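Local coordinates for protein nucleocapsid (Crimean-congo hemorrhagic fever virus, PDB 4AKL) that probably binds single- and double-stranded RNA, packages the viral genome, and may cut double-stranded DNA without sequence preference, using manganese, at residues A[300-305]-A[468-472]; A[118-124]-A[292-298]; A[129-134]-A[305-311]; A[106-110]-A[376-380]; A[142-146]-A[463-467]. One frame throughout, in Å; residues are numbered along the deposited sequence.

Overall arrangement
From the N terminus, segments 106-110, 118-124, 129-134 and 142-146 pass in turn, the second and third at the start and in the C-terminal half of helix 120-136. Contact 2 closes first, at 292-298, and contact 3 closes at 305-311; their loops cross, and both nest inside the one that contact 4 closes at 376-380. Contact 5 closes at 463-467 and crosses contacts 2, 3 and 4. Contact 1 opens at 300-305, after contact 2 has closed, and ends at 468-472, crossing contacts 3, 4 and 5. Together they tie helix 120-136 and its flanking loops to helices 295-301 and 306-316 and the C-terminal loop, and the end of helix 104-107 to the loop before helix 385-392.

Contact 1: residues A[300-305]-A[468-472]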
# COMPACT_ATOMS: atom_id res chain seq x y z
N GLN A 300 4.54 5.30 -5.24
CA GLN A 300 4.28 5.33 -3.81
C GLN A 300 2.76 5.29 -3.60
O GLN A 300 2.27 4.57 -2.72
CB GLN A 300 4.89 6.58 -3.14
CG GLN A 300 4.93 6.57 -1.60
CD GLN A 300 5.99 5.61 -1.00
OE1 GLN A 300 6.44 4.68 -1.66
NE2 GLN A 300 6.37 5.86 0.25
N GLY A 301 2.03 6.05 -4.44
CA GLY A 301 0.58 6.14 -4.32
C GLY A 301 -0.20 4.88 -4.70
O GLY A 301 -1.36 4.75 -4.35
N ALA A 302 0.41 3.95 -5.43
CA ALA A 302 -0.28 2.69 -5.70
C ALA A 302 -0.07 1.61 -4.63
O ALA A 302 -0.65 0.54 -4.76
CB ALA A 302 0.13 2.14 -7.07
N GLN A 303 0.75 1.87 -3.60
CA GLN A 303 1.00 0.85 -2.56
C GLN A 303 -0.27 0.55 -1.81
O GLN A 303 -0.94 1.47 -1.30
CB GLN A 303 2.07 1.29 -1.55
CG GLN A 303 3.50 0.98 -1.96
CD GLN A 303 4.51 1.65 -1.06
OE1 GLN A 303 4.23 1.95 0.12
NE2 GLN A 303 5.69 1.89 -1.60
N ILE A 304 -0.61 -0.71 -1.72
CA ILE A 304 -1.83 -1.10 -1.08
C ILE A 304 -1.69 -0.91 0.46
O ILE A 304 -0.67 -1.18 1.03
CB ILE A 304 -2.25 -2.50 -1.55
CG1 ILE A 304 -3.56 -2.89 -0.89
CG2 ILE A 304 -1.14 -3.55 -1.28
CD1 ILE A 304 -4.21 -4.12 -1.61
N ASP A 305 -2.73 -0.37 1.08
CA ASP A 305 -2.87 -0.46 2.48
C ASP A 305 -3.74 -1.68 2.73
O ASP A 305 -4.97 -1.67 2.48
CB ASP A 305 -3.52 0.80 3.05
CG ASP A 305 -3.61 0.75 4.58
OD1 ASP A 305 -3.68 -0.36 5.12
OD2 ASP A 305 -3.61 1.84 5.23
N ASN A 468 1.14 0.65 7.67
CA ASN A 468 0.97 1.44 6.44
C ASN A 468 2.30 2.10 6.24
O ASN A 468 2.85 2.71 7.20
CB ASN A 468 -0.18 2.43 6.58
CG ASN A 468 -0.22 3.54 5.49
OD1 ASN A 468 0.77 4.27 5.25
ND2 ASN A 468 -1.37 3.68 4.85
N ALA A 469 2.84 2.02 5.03
CA ALA A 469 4.19 2.57 4.77
C ALA A 469 4.19 3.69 3.74
O ALA A 469 5.26 4.02 3.17
CB ALA A 469 5.17 1.44 4.36
N TYR A 470 3.02 4.30 3.51
CA TYR A 470 2.90 5.37 2.54
C TYR A 470 3.88 6.53 2.80
O TYR A 470 4.49 6.96 1.85
CB TYR A 470 1.46 5.93 2.42
CG TYR A 470 1.36 7.08 1.40
CD1 TYR A 470 1.73 6.87 0.09
CD2 TYR A 470 0.91 8.36 1.75
CE1 TYR A 470 1.66 7.86 -0.85
CE2 TYR A 470 0.84 9.38 0.79
CZ TYR A 470 1.22 9.10 -0.51
OH TYR A 470 1.18 10.03 -1.52
N ASN A 471 4.03 6.98 4.06
CA ASN A 471 4.95 8.13 4.42
C ASN A 471 6.41 7.77 4.73
O ASN A 471 7.10 8.55 5.33
CB ASN A 471 4.39 8.94 5.62
CG ASN A 471 3.13 9.63 5.28
OD1 ASN A 471 3.06 10.31 4.26
ND2 ASN A 471 2.11 9.47 6.12
N VAL A 472 6.84 6.58 4.34
CA VAL A 472 8.24 6.17 4.42
C VAL A 472 8.93 6.83 3.20
O VAL A 472 8.39 6.77 2.08
CB VAL A 472 8.40 4.61 4.48
CG1 VAL A 472 9.77 4.20 4.20
CG2 VAL A 472 8.01 4.10 5.84
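The link between helix 295-301 and helix 306-316 is bound at both ends to a C-terminal turn, through Gln-300 with Tyr-470 and Asp-305 with Asn-468. At the helix end the amide of Gln-300 donates from NE2 to Tyr-470 O over 2.7 Å. The bond is bent (138° at the hydrogen), and the donor stands above the carbonyl plane. Gln-300 CG lies anti to the main-chain nitrogen and the chain then turns at chi2 (73°), which brings NE2 within 2.9 Å of Val-472 O as well. A glutamine suits this place because its methylenes can pack on a ring while the amide at the end makes the hydrogen bond: CG lies 3.6 Å from Tyr-470 CE1, the ring meeting it obliquely. Gly-301, with no side chain, lets the ring come close, its CA 4.0 Å from Tyr-470 CE1.

Asn-468 uses both ends of its amide. OD1 accepts from Tyr-470 N at 2.8 Å, forming an Asx turn that overlaps the type I beta turn from Ala-469 to Val-472. The other end, ND2, donates to Asp-305 OD2 over 2.9 Å in a nearly straight bond (172°). Here the amide and carboxylate stand steeply to each other, and ND2 reaches the oxygen from above the carboxylate plane, while the acceptor stays in the amide plane. Asp-305 is the N-cap of helix 306-316, and OD2 also forms a salt bridge with Arg-134. Helix 120-136 closes in on this region, Gln-127 bonding to the carbonyls of Gly-301 and Gln-303 and Phe-124 packing on the Tyr-470 side chain.

Contact 2: residues A[118-124]-A[292-298]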
# COMPACT_ATOMS: atom_id res chain seq x y z
N PRO A 118 -5.64 4.47 -12.76
CA PRO A 118 -6.23 5.56 -12.03
C PRO A 118 -5.59 6.92 -12.34
O PRO A 118 -4.43 6.98 -12.73
CB PRO A 118 -5.98 5.20 -10.58
CG PRO A 118 -4.84 4.35 -10.57
CD PRO A 118 -4.82 3.61 -11.87
N LYS A 119 -6.35 7.98 -12.18
CA LYS A 119 -5.80 9.34 -12.13
C LYS A 119 -5.01 9.47 -10.84
O LYS A 119 -5.29 8.81 -9.83
CB LYS A 119 -6.93 10.35 -12.17
CG LYS A 119 -7.66 10.34 -13.53
CD LYS A 119 -9.19 10.70 -13.43
CE LYS A 119 -10.07 9.41 -13.46
NZ LYS A 119 -11.47 9.55 -12.86
N ILE A 120 -4.02 10.35 -10.84
CA ILE A 120 -3.16 10.46 -9.69
C ILE A 120 -3.99 10.90 -8.44
O ILE A 120 -3.70 10.47 -7.36
CB ILE A 120 -1.95 11.40 -9.98
CG1 ILE A 120 -0.91 11.36 -8.87
CG2 ILE A 120 -2.43 12.83 -10.19
CD1 ILE A 120 -0.22 10.06 -8.69
N GLU A 121 -5.04 11.72 -8.64
CA GLU A 121 -5.84 12.26 -7.54
C GLU A 121 -6.56 11.10 -6.83
O GLU A 121 -6.67 11.09 -5.63
CB GLU A 121 -6.90 13.27 -8.01
CG GLU A 121 -6.44 14.66 -8.49
CD GLU A 121 -5.89 14.72 -9.95
OE1 GLU A 121 -5.96 13.70 -10.69
OE2 GLU A 121 -5.38 15.81 -10.31
N GLN A 122 -7.04 10.12 -7.62
CA GLN A 122 -7.67 8.89 -7.07
C GLN A 122 -6.68 8.12 -6.19
O GLN A 122 -7.10 7.58 -5.17
CB GLN A 122 -8.22 8.00 -8.18
CG GLN A 122 -9.37 8.65 -8.97
CD GLN A 122 -9.77 7.84 -10.17
OE1 GLN A 122 -8.96 7.62 -11.03
NE2 GLN A 122 -11.03 7.40 -10.22
N LEU A 123 -5.39 8.10 -6.56
CA LEU A 123 -4.36 7.45 -5.73
C LEU A 123 -4.13 8.23 -4.46
O LEU A 123 -4.12 7.63 -3.37
CB LEU A 123 -2.99 7.28 -6.42
CG LEU A 123 -2.88 6.35 -7.60
CD1 LEU A 123 -1.49 6.32 -8.22
CD2 LEU A 123 -3.31 4.91 -7.14
N PHE A 124 -3.95 9.57 -4.59
CA PHE A 124 -3.69 10.39 -3.39
C PHE A 124 -4.84 10.35 -2.42
O PHE A 124 -4.60 10.20 -1.23
CB PHE A 124 -3.39 11.83 -3.74
CG PHE A 124 -2.04 12.05 -4.35
CD1 PHE A 124 -0.98 11.15 -4.16
CD2 PHE A 124 -1.80 13.18 -5.10
CE1 PHE A 124 0.27 11.40 -4.74
CE2 PHE A 124 -0.56 13.41 -5.66
CZ PHE A 124 0.47 12.51 -5.47
N LYS A 292 2.35 16.88 -8.56
CA LYS A 292 1.56 15.68 -8.31
C LYS A 292 1.79 14.64 -9.40
O LYS A 292 1.97 13.48 -9.08
CB LYS A 292 0.08 16.03 -8.22
CG LYS A 292 -0.29 16.92 -7.02
CD LYS A 292 -1.66 17.63 -7.23
CE LYS A 292 -2.39 17.91 -5.91
NZ LYS A 292 -3.13 16.70 -5.39
N ASN A 293 1.78 15.04 -10.67
CA ASN A 293 1.94 14.06 -11.77
C ASN A 293 3.41 13.73 -11.99
O ASN A 293 4.06 14.27 -12.89
CB ASN A 293 1.27 14.52 -13.08
CG ASN A 293 -0.24 14.57 -12.97
OD1 ASN A 293 -0.94 13.70 -13.51
ND2 ASN A 293 -0.76 15.56 -12.26
N SER A 294 3.91 12.85 -11.13
CA SER A 294 5.25 12.31 -11.25
C SER A 294 5.15 10.79 -10.97
O SER A 294 4.37 10.38 -10.10
CB SER A 294 6.22 12.99 -10.27
OG SER A 294 6.09 12.44 -8.95
N SER A 295 5.94 10.00 -11.70
CA SER A 295 5.91 8.54 -11.58
C SER A 295 6.33 8.05 -10.21
O SER A 295 5.84 7.03 -9.76
CB SER A 295 6.80 7.91 -12.65
OG SER A 295 6.55 8.53 -13.89
N ALA A 296 7.25 8.78 -9.55
CA ALA A 296 7.64 8.46 -8.18
C ALA A 296 6.40 8.58 -7.24
O ALA A 296 6.13 7.69 -6.43
CB ALA A 296 8.83 9.36 -7.73
N LEU A 297 5.63 9.64 -7.37
CA LEU A 297 4.40 9.79 -6.56
C LEU A 297 3.32 8.78 -7.00
O LEU A 297 2.55 8.28 -6.15
CB LEU A 297 3.89 11.27 -6.55
CG LEU A 297 4.63 12.30 -5.64
CD1 LEU A 297 4.27 13.82 -5.92
CD2 LEU A 297 4.37 11.98 -4.15
N ARG A 298 3.26 8.43 -8.30
CA ARG A 298 2.33 7.36 -8.74
C ARG A 298 2.67 6.00 -8.10
O ARG A 298 1.76 5.33 -7.59
CB ARG A 298 2.24 7.24 -10.27
CG ARG A 298 1.45 5.96 -10.79
CD ARG A 298 1.21 6.05 -12.29
NE ARG A 298 0.40 7.23 -12.62
CZ ARG A 298 -0.94 7.29 -12.58
NH1 ARG A 298 -1.68 6.21 -12.26
NH2 ARG A 298 -1.56 8.43 -12.90
O HOH W 1 -3.45 11.63 -13.75
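Arg-298 and Pro-118 supply the polar grip between the start of helix 120-136 and the junction where helix 270-292 gives way to helix 295-301. The guanidinium approaches end-on, NH1 donating to Pro-118 O at 2.9 Å and NH2 to the same oxygen at 3.2 Å, with the acceptor in the guanidinium plane. Arg-298 gets there extended as far as CD and then bent at chi3 (-61°). A second polar link is indirect: a water accepts from Ile-120 N in the first helical turn and donates to Asn-293 OD1, whose ND2 is bonded to Glu-289 O. Each helix start is secured locally, Gln-122 OE1 receiving Lys-119 N at 2.9 Å and Ser-294 OG, as N-cap, receiving Leu-297 N.

The apolar part is carried by Ile-120, Leu-123 and Phe-124, which share one side of their helix. Ile-120 reaches in with its CD1, 3.7 Å from Arg-298 CA, while its CG2 rests against the amide of Asn-293. Leu-123 CD1 lies over one face of the guanidinium and touches Arg-298 CG at 3.9 Å. Phe-124 presents its ring edge: CZ meets Leu-297 CB at 3.8 Å, and CE2 meets Lys-292 CB at 3.7 Å, whereas one ring face is covered by Ile-120 CG1. Lys-292 and Asn-293 are less well ordered than the rest.

Arginine fits here because its planar head can bond at the edge and still accept a methyl on its face. With a neutral main-chain carbonyl as acceptor, the grip satisfies its N-H groups without pairing its charge, and the two donors would be expected to polarise this one oxygen.

Contact 3: residues A[129-134]-A[305-311]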
# COMPACT_ATOMS: atom_id res chain seq x y z
N ALA A 129 -7.30 8.71 2.60
CA ALA A 129 -8.44 8.03 3.19
C ALA A 129 -8.01 6.89 4.15
O ALA A 129 -8.63 6.69 5.17
CB ALA A 129 -9.40 7.53 2.12
N ALA A 130 -6.97 6.17 3.78
CA ALA A 130 -6.45 5.06 4.58
C ALA A 130 -5.89 5.54 5.91
O ALA A 130 -6.09 4.91 6.93
CB ALA A 130 -5.39 4.28 3.81
N LEU A 131 -5.18 6.63 5.89
CA LEU A 131 -4.67 7.19 7.12
C LEU A 131 -5.83 7.72 8.00
O LEU A 131 -5.86 7.48 9.21
CB LEU A 131 -3.65 8.26 6.84
CG LEU A 131 -2.36 7.78 6.17
CD1 LEU A 131 -1.54 9.04 5.56
CD2 LEU A 131 -1.43 6.91 7.10
N LYS A 132 -6.79 8.39 7.38
CA LYS A 132 -7.97 8.86 8.11
C LYS A 132 -8.75 7.72 8.79
O LYS A 132 -9.09 7.83 9.97
CB LYS A 132 -8.90 9.64 7.19
CG LYS A 132 -10.12 10.31 7.92
CD LYS A 132 -10.81 11.35 7.02
CE LYS A 132 -12.24 11.72 7.53
NZ LYS A 132 -12.22 12.01 8.96
N TRP A 133 -9.01 6.65 8.03
CA TRP A 133 -9.69 5.49 8.53
C TRP A 133 -8.96 4.98 9.76
O TRP A 133 -9.61 4.76 10.79
CB TRP A 133 -9.74 4.44 7.44
CG TRP A 133 -10.36 3.14 7.76
CD1 TRP A 133 -11.67 2.77 7.57
CD2 TRP A 133 -9.70 2.01 8.30
NE1 TRP A 133 -11.87 1.47 7.96
CE2 TRP A 133 -10.68 0.97 8.42
CE3 TRP A 133 -8.40 1.76 8.70
CZ2 TRP A 133 -10.36 -0.31 8.92
CZ3 TRP A 133 -8.07 0.47 9.20
CH2 TRP A 133 -9.07 -0.54 9.30
N ARG A 134 -7.64 4.79 9.66
CA ARG A 134 -6.83 4.33 10.78
C ARG A 134 -6.96 5.25 12.04
O ARG A 134 -7.19 4.77 13.13
CB ARG A 134 -5.37 4.20 10.38
CG ARG A 134 -5.11 3.07 9.46
CD ARG A 134 -3.78 3.13 8.84
NE ARG A 134 -3.48 1.83 8.14
CZ ARG A 134 -2.69 0.86 8.60
NH1 ARG A 134 -2.06 0.95 9.77
NH2 ARG A 134 -2.49 -0.23 7.85
N ASP A 305 -2.73 -0.37 1.08
CA ASP A 305 -2.87 -0.46 2.48
C ASP A 305 -3.74 -1.68 2.73
O ASP A 305 -4.97 -1.67 2.48
CB ASP A 305 -3.52 0.80 3.05
CG ASP A 305 -3.61 0.75 4.58
OD1 ASP A 305 -3.68 -0.36 5.12
OD2 ASP A 305 -3.61 1.84 5.23
N THR A 306 -3.11 -2.73 3.23
CA THR A 306 -3.69 -4.05 3.30
C THR A 306 -4.95 -4.08 4.14
O THR A 306 -5.95 -4.62 3.72
CB THR A 306 -2.64 -5.08 3.80
OG1 THR A 306 -1.60 -5.16 2.83
CG2 THR A 306 -3.22 -6.52 4.01
N VAL A 307 -4.91 -3.50 5.31
CA VAL A 307 -6.05 -3.56 6.14
C VAL A 307 -7.18 -2.63 5.62
O VAL A 307 -8.34 -3.02 5.63
CB VAL A 307 -5.68 -3.34 7.63
CG1 VAL A 307 -5.30 -1.90 7.91
CG2 VAL A 307 -6.88 -3.78 8.52
N PHE A 308 -6.82 -1.44 5.14
CA PHE A 308 -7.81 -0.50 4.64
C PHE A 308 -8.56 -1.06 3.45
O PHE A 308 -9.82 -1.04 3.41
CB PHE A 308 -7.17 0.85 4.29
CG PHE A 308 -8.14 1.86 3.77
CD1 PHE A 308 -9.16 2.36 4.58
CD2 PHE A 308 -8.08 2.30 2.47
CE1 PHE A 308 -10.05 3.27 4.13
CE2 PHE A 308 -8.95 3.20 1.99
CZ PHE A 308 -9.95 3.71 2.81
N SER A 309 -7.78 -1.53 2.46
CA SER A 309 -8.35 -2.08 1.27
C SER A 309 -9.16 -3.30 1.65
O SER A 309 -10.23 -3.49 1.14
CB SER A 309 -7.26 -2.41 0.22
OG SER A 309 -6.85 -1.28 -0.55
N SER A 310 -8.68 -4.12 2.58
CA SER A 310 -9.48 -5.26 2.95
C SER A 310 -10.87 -4.91 3.53
O SER A 310 -11.86 -5.61 3.23
CB SER A 310 -8.69 -6.23 3.86
OG SER A 310 -7.62 -6.86 3.07
N TYR A 311 -10.94 -3.84 4.33
CA TYR A 311 -12.20 -3.40 4.91
C TYR A 311 -13.10 -2.74 3.84
O TYR A 311 -14.35 -2.89 3.87
CB TYR A 311 -11.96 -2.46 6.12
CG TYR A 311 -12.01 -3.21 7.42
CD1 TYR A 311 -13.21 -3.50 8.01
CD2 TYR A 311 -10.86 -3.68 8.04
CE1 TYR A 311 -13.28 -4.21 9.21
CE2 TYR A 311 -10.91 -4.39 9.22
CZ TYR A 311 -12.12 -4.65 9.81
OH TYR A 311 -12.16 -5.37 10.94
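Trp-133 and Phe-308 meet edge to face: Phe-308 CD1 sits over one face of the indole, 3.5 Å from Trp-133 CG, and the planes of the phenyl and the five-membered ring stand at 69°. The phenyl's own face is covered by Ala-130, whose CA lies 3.7 Å from the ring centroid and nearly on its normal, a CH-pi contact, with the carbonyl carbon of Ala-129 over the same face. Alanine suits both places because its side chain ends at CB and the ring can lie directly on the helix backbone. At the far end of the indole Tyr-311 joins an aromatic cluster, its CD2 3.5 Å from Trp-133 CZ2 with the rings obliquely turned. Val-307 lies against both indole and arginine, CG1 touching both Trp-133 CZ3 and Arg-134 NH2.

The helices 120-136 and 306-316 cross almost perpendicularly here, their local axes 9.7 Å apart at 88°, and the polar contact lies at the start of the latter. Arg-134 extends to NE and meets the carboxylate side-on: NE donates to Asp-305 OD2 over 2.9 Å, on its syn lone pair, and NH2 to Asp-305 OD1 over 3.0 Å in a nearly straight bond. OD1 also makes a weak capping bond to Phe-308 N. Trp-133 NE1 bonds to Gly-92 O and Tyr-311 OH to Ala-83 O, so the cluster is pinned from outside as well.

In this buried setting, the paired charges, reinforced by the positive end of the helix dipole, would be expected to keep Asp-305 ionised, while the two bonds to it, with a third from NH1 to Phe-466 O, fix the guanidinium.

Contact 4: residues A[106-110]-A[376-380]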
# COMPACT_ATOMS: atom_id res chain seq x y z
N TRP A 106 -12.56 7.58 -6.12
CA TRP A 106 -12.28 6.21 -6.53
C TRP A 106 -13.45 5.26 -6.32
O TRP A 106 -13.69 4.38 -7.18
CB TRP A 106 -11.01 5.66 -5.83
CG TRP A 106 -10.82 5.93 -4.36
CD1 TRP A 106 -10.35 7.08 -3.78
CD2 TRP A 106 -11.06 5.03 -3.30
NE1 TRP A 106 -10.31 6.95 -2.43
CE2 TRP A 106 -10.73 5.70 -2.10
CE3 TRP A 106 -11.52 3.72 -3.24
CZ2 TRP A 106 -10.84 5.10 -0.86
CZ3 TRP A 106 -11.66 3.13 -2.00
CH2 TRP A 106 -11.30 3.82 -0.83
N ASP A 107 -14.19 5.39 -5.22
CA ASP A 107 -15.31 4.48 -4.90
C ASP A 107 -16.44 4.54 -5.94
O ASP A 107 -16.93 3.49 -6.39
CB ASP A 107 -15.83 4.75 -3.46
CG ASP A 107 -17.10 3.95 -3.11
OD1 ASP A 107 -17.09 2.69 -3.20
OD2 ASP A 107 -18.12 4.62 -2.70
N GLU A 108 -16.85 5.73 -6.34
CA GLU A 108 -17.91 5.90 -7.34
C GLU A 108 -17.42 5.62 -8.79
O GLU A 108 -18.21 5.56 -9.74
CB GLU A 108 -18.56 7.30 -7.23
CG GLU A 108 -19.50 7.39 -6.04
CD GLU A 108 -20.29 8.72 -5.97
OE1 GLU A 108 -20.10 9.64 -6.82
OE2 GLU A 108 -21.13 8.82 -5.05
N SER A 109 -16.11 5.43 -8.93
CA SER A 109 -15.49 5.09 -10.22
C SER A 109 -14.97 3.67 -10.21
O SER A 109 -14.23 3.33 -11.11
CB SER A 109 -14.34 6.06 -10.52
OG SER A 109 -14.91 7.30 -10.85
N TYR A 110 -15.38 2.85 -9.23
CA TYR A 110 -14.89 1.48 -9.09
C TYR A 110 -14.99 0.73 -10.43
O TYR A 110 -14.05 0.06 -10.80
CB TYR A 110 -15.59 0.68 -7.97
CG TYR A 110 -14.81 -0.59 -7.70
CD1 TYR A 110 -13.75 -0.60 -6.78
CD2 TYR A 110 -15.09 -1.78 -8.42
CE1 TYR A 110 -13.00 -1.79 -6.55
CE2 TYR A 110 -14.36 -2.92 -8.22
CZ TYR A 110 -13.32 -2.93 -7.28
OH TYR A 110 -12.62 -4.07 -7.08
N HIS A 376 -5.23 0.50 -9.45
CA HIS A 376 -5.52 1.27 -8.20
C HIS A 376 -5.56 0.31 -7.05
O HIS A 376 -6.08 -0.82 -7.18
CB HIS A 376 -6.81 2.03 -8.34
CG HIS A 376 -7.11 2.99 -7.21
ND1 HIS A 376 -7.57 2.58 -5.99
CD2 HIS A 376 -7.03 4.34 -7.15
CE1 HIS A 376 -7.77 3.63 -5.22
NE2 HIS A 376 -7.45 4.71 -5.90
N PRO A 377 -5.01 0.74 -5.86
CA PRO A 377 -4.89 -0.16 -4.72
C PRO A 377 -6.14 -0.62 -4.03
O PRO A 377 -6.07 -1.50 -3.13
CB PRO A 377 -4.06 0.67 -3.72
CG PRO A 377 -4.28 2.09 -4.08
CD PRO A 377 -4.33 2.02 -5.59
N ALA A 378 -7.26 -0.04 -4.41
CA ALA A 378 -8.57 -0.39 -3.86
C ALA A 378 -9.29 -1.39 -4.76
O ALA A 378 -10.43 -1.71 -4.47
CB ALA A 378 -9.42 0.83 -3.69
N VAL A 379 -8.63 -1.85 -5.83
CA VAL A 379 -9.24 -2.79 -6.77
C VAL A 379 -8.85 -4.24 -6.42
O VAL A 379 -7.66 -4.58 -6.34
CB VAL A 379 -8.87 -2.46 -8.22
CG1 VAL A 379 -9.53 -3.48 -9.25
CG2 VAL A 379 -9.27 -1.01 -8.55
N LEU A 380 -9.87 -5.07 -6.19
CA LEU A 380 -9.69 -6.48 -5.91
C LEU A 380 -9.28 -7.30 -7.13
O LEU A 380 -9.63 -6.97 -8.24
CB LEU A 380 -10.96 -7.07 -5.30
CG LEU A 380 -10.85 -8.49 -4.68
CD1 LEU A 380 -9.77 -8.56 -3.56
CD2 LEU A 380 -12.19 -8.91 -4.13
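Tyr-110 and Leu-380 share the hydrogen bond of this contact: Leu-380 N donates to Tyr-110 OH over 3.1 Å, at an angle of 156°. With CG turned opposite the main-chain nitrogen (chi1 -167°), the ring reaches the backbone of 378-380. Ala-378 O sits in the ring plane at its edge, 3.3 Å from Tyr-110 CE1, and Val-379 CA comes to 3.6 Å from OH. A tyrosine suits the place because a flat ring can bring its edge to the backbone and still offer a hydroxyl at its end.

Trp-106 makes the other half. Its CE3 touches Ala-378 CB at 3.6 Å, while on one face His-376 CE1 lies offset toward the rim. The two rings are nearly parallel but slid apart, so that they barely overlap; the closest approach is Trp-106 CB to His-376 NE2, 3.7 Å. A small alanine methyl is what permits the indole to come close to the turn.

Both segments are tight bends in the helical fold, type I beta turns running from Asp-107 to Tyr-110 and from His-376 to Val-379. The second is braced by its own first residue: His-376 ND1 accepts from Ala-378 N at 3.1 Å, a bond that holds the imidazole, which also lies beside the indole.

Farther out, helix 120-136 positions both rings, with Gln-122 O bonded to His-376 NE2 and Asn-125 OD1 to Trp-106 NE1. Tyr-110 OH is bonded to Leu-362 O in addition, and Arg-384 reaches the carbonyls of His-376 and Val-379.

Contact 5: residues A[142-146]-A[463-467]; sequences NANTA and QSPFQ
Ala-143 meets Gln-467 where a short 3-10 turn lies against an ST turn of the C-terminal loop. Ala-143 O accepts from Gln-467 NE2 over 2.9 Å in a fairly straight bond (166°), NE2 standing above the carbonyl plane. On the other face the same oxygen receives Ala-146 N. Glutamine fits because its length, extended beyond CG, serves both sides: its other end, OE1, accepts from Gln-463 N at 2.8 Å and holds the loop closed.

Next, Asn-144 offers its CB to Ser-464 CB at 3.8 Å, and its carbonyl oxygen lies 3.1 Å from Ser-464 OG, though whether the hydroxyl proton goes there is uncertain. With OG anti to the main-chain nitrogen (chi1 163°), the serine hydroxyl also accepts from Phe-466 N, the bond that makes the ST turn. The carboxamide of Asn-144 is bonded through ND2 to Glu-79.

Thr-145 adds packing, its methyl CG2 crossing Phe-466 CB obliquely at 4.0 Å, while Phe-466 O is taken by Arg-134 of helix 120-136. Ala-146 takes part through its backbone and ends the run with a CA-H...O contact: its oxygen lies 3.3 Å from Gln-467 CA.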
# COMPACT_ATOMS: atom_id res chain seq x y z
N ASN A 142 -0.21 -0.32 18.66
CA ASN A 142 1.22 -0.64 18.86
C ASN A 142 1.97 -0.30 17.56
O ASN A 142 1.34 0.12 16.57
CB ASN A 142 1.47 -2.12 19.30
CG ASN A 142 0.95 -3.20 18.29
OD1 ASN A 142 0.70 -2.95 17.06
ND2 ASN A 142 0.81 -4.42 18.81
N ALA A 143 3.29 -0.48 17.56
CA ALA A 143 4.11 -0.17 16.38
C ALA A 143 3.73 -1.04 15.19
O ALA A 143 3.81 -0.59 14.07
CB ALA A 143 5.59 -0.31 16.69
N ASN A 144 3.33 -2.28 15.43
CA ASN A 144 2.90 -3.21 14.34
C ASN A 144 1.65 -2.73 13.62
O ASN A 144 1.40 -3.14 12.53
CB ASN A 144 2.65 -4.63 14.89
CG ASN A 144 3.95 -5.35 15.35
OD1 ASN A 144 5.09 -5.01 14.91
ND2 ASN A 144 3.77 -6.38 16.22
N THR A 145 0.86 -1.84 14.25
CA THR A 145 -0.39 -1.33 13.65
C THR A 145 -0.32 0.17 13.35
O THR A 145 -1.35 0.83 13.28
CB THR A 145 -1.57 -1.66 14.59
OG1 THR A 145 -1.28 -1.20 15.93
CG2 THR A 145 -1.87 -3.21 14.56
N ALA A 146 0.90 0.68 13.19
CA ALA A 146 1.15 2.11 12.97
C ALA A 146 1.30 2.47 11.52
O ALA A 146 1.55 1.59 10.68
CB ALA A 146 2.45 2.59 13.77
N GLN A 463 7.57 -4.52 9.41
CA GLN A 463 7.73 -5.71 10.21
C GLN A 463 6.39 -6.33 10.66
O GLN A 463 6.36 -7.14 11.58
CB GLN A 463 8.59 -5.37 11.41
CG GLN A 463 9.98 -5.02 10.99
CD GLN A 463 10.88 -4.78 12.11
OE1 GLN A 463 12.01 -4.44 11.88
NE2 GLN A 463 10.42 -4.97 13.36
N SER A 464 5.30 -5.94 9.99
CA SER A 464 3.98 -6.45 10.20
C SER A 464 3.18 -6.15 8.94
O SER A 464 3.44 -5.11 8.28
CB SER A 464 3.32 -5.78 11.38
OG SER A 464 1.91 -5.97 11.41
N PRO A 465 2.22 -7.05 8.59
CA PRO A 465 1.28 -6.75 7.52
C PRO A 465 0.32 -5.59 7.79
O PRO A 465 -0.28 -5.09 6.84
CB PRO A 465 0.50 -8.06 7.32
CG PRO A 465 0.70 -8.85 8.51
CD PRO A 465 2.01 -8.40 9.14
N PHE A 466 0.17 -5.18 9.08
CA PHE A 466 -0.78 -4.15 9.48
C PHE A 466 -0.22 -2.74 9.56
O PHE A 466 -0.93 -1.85 9.95
CB PHE A 466 -1.45 -4.56 10.78
CG PHE A 466 -2.15 -5.85 10.64
CD1 PHE A 466 -3.37 -5.92 10.02
CD2 PHE A 466 -1.55 -7.03 11.08
CE1 PHE A 466 -4.03 -7.18 9.83
CE2 PHE A 466 -2.20 -8.26 10.89
CZ PHE A 466 -3.46 -8.32 10.26
N GLN A 467 1.03 -2.57 9.16
CA GLN A 467 1.65 -1.27 9.02
C GLN A 467 1.34 -0.65 7.69
O GLN A 467 1.27 -1.33 6.71
CB GLN A 467 3.18 -1.37 9.19
CG GLN A 467 3.58 -1.44 10.61
CD GLN A 467 4.96 -2.03 10.84
OE1 GLN A 467 5.54 -2.72 9.97
NE2 GLN A 467 5.48 -1.79 12.04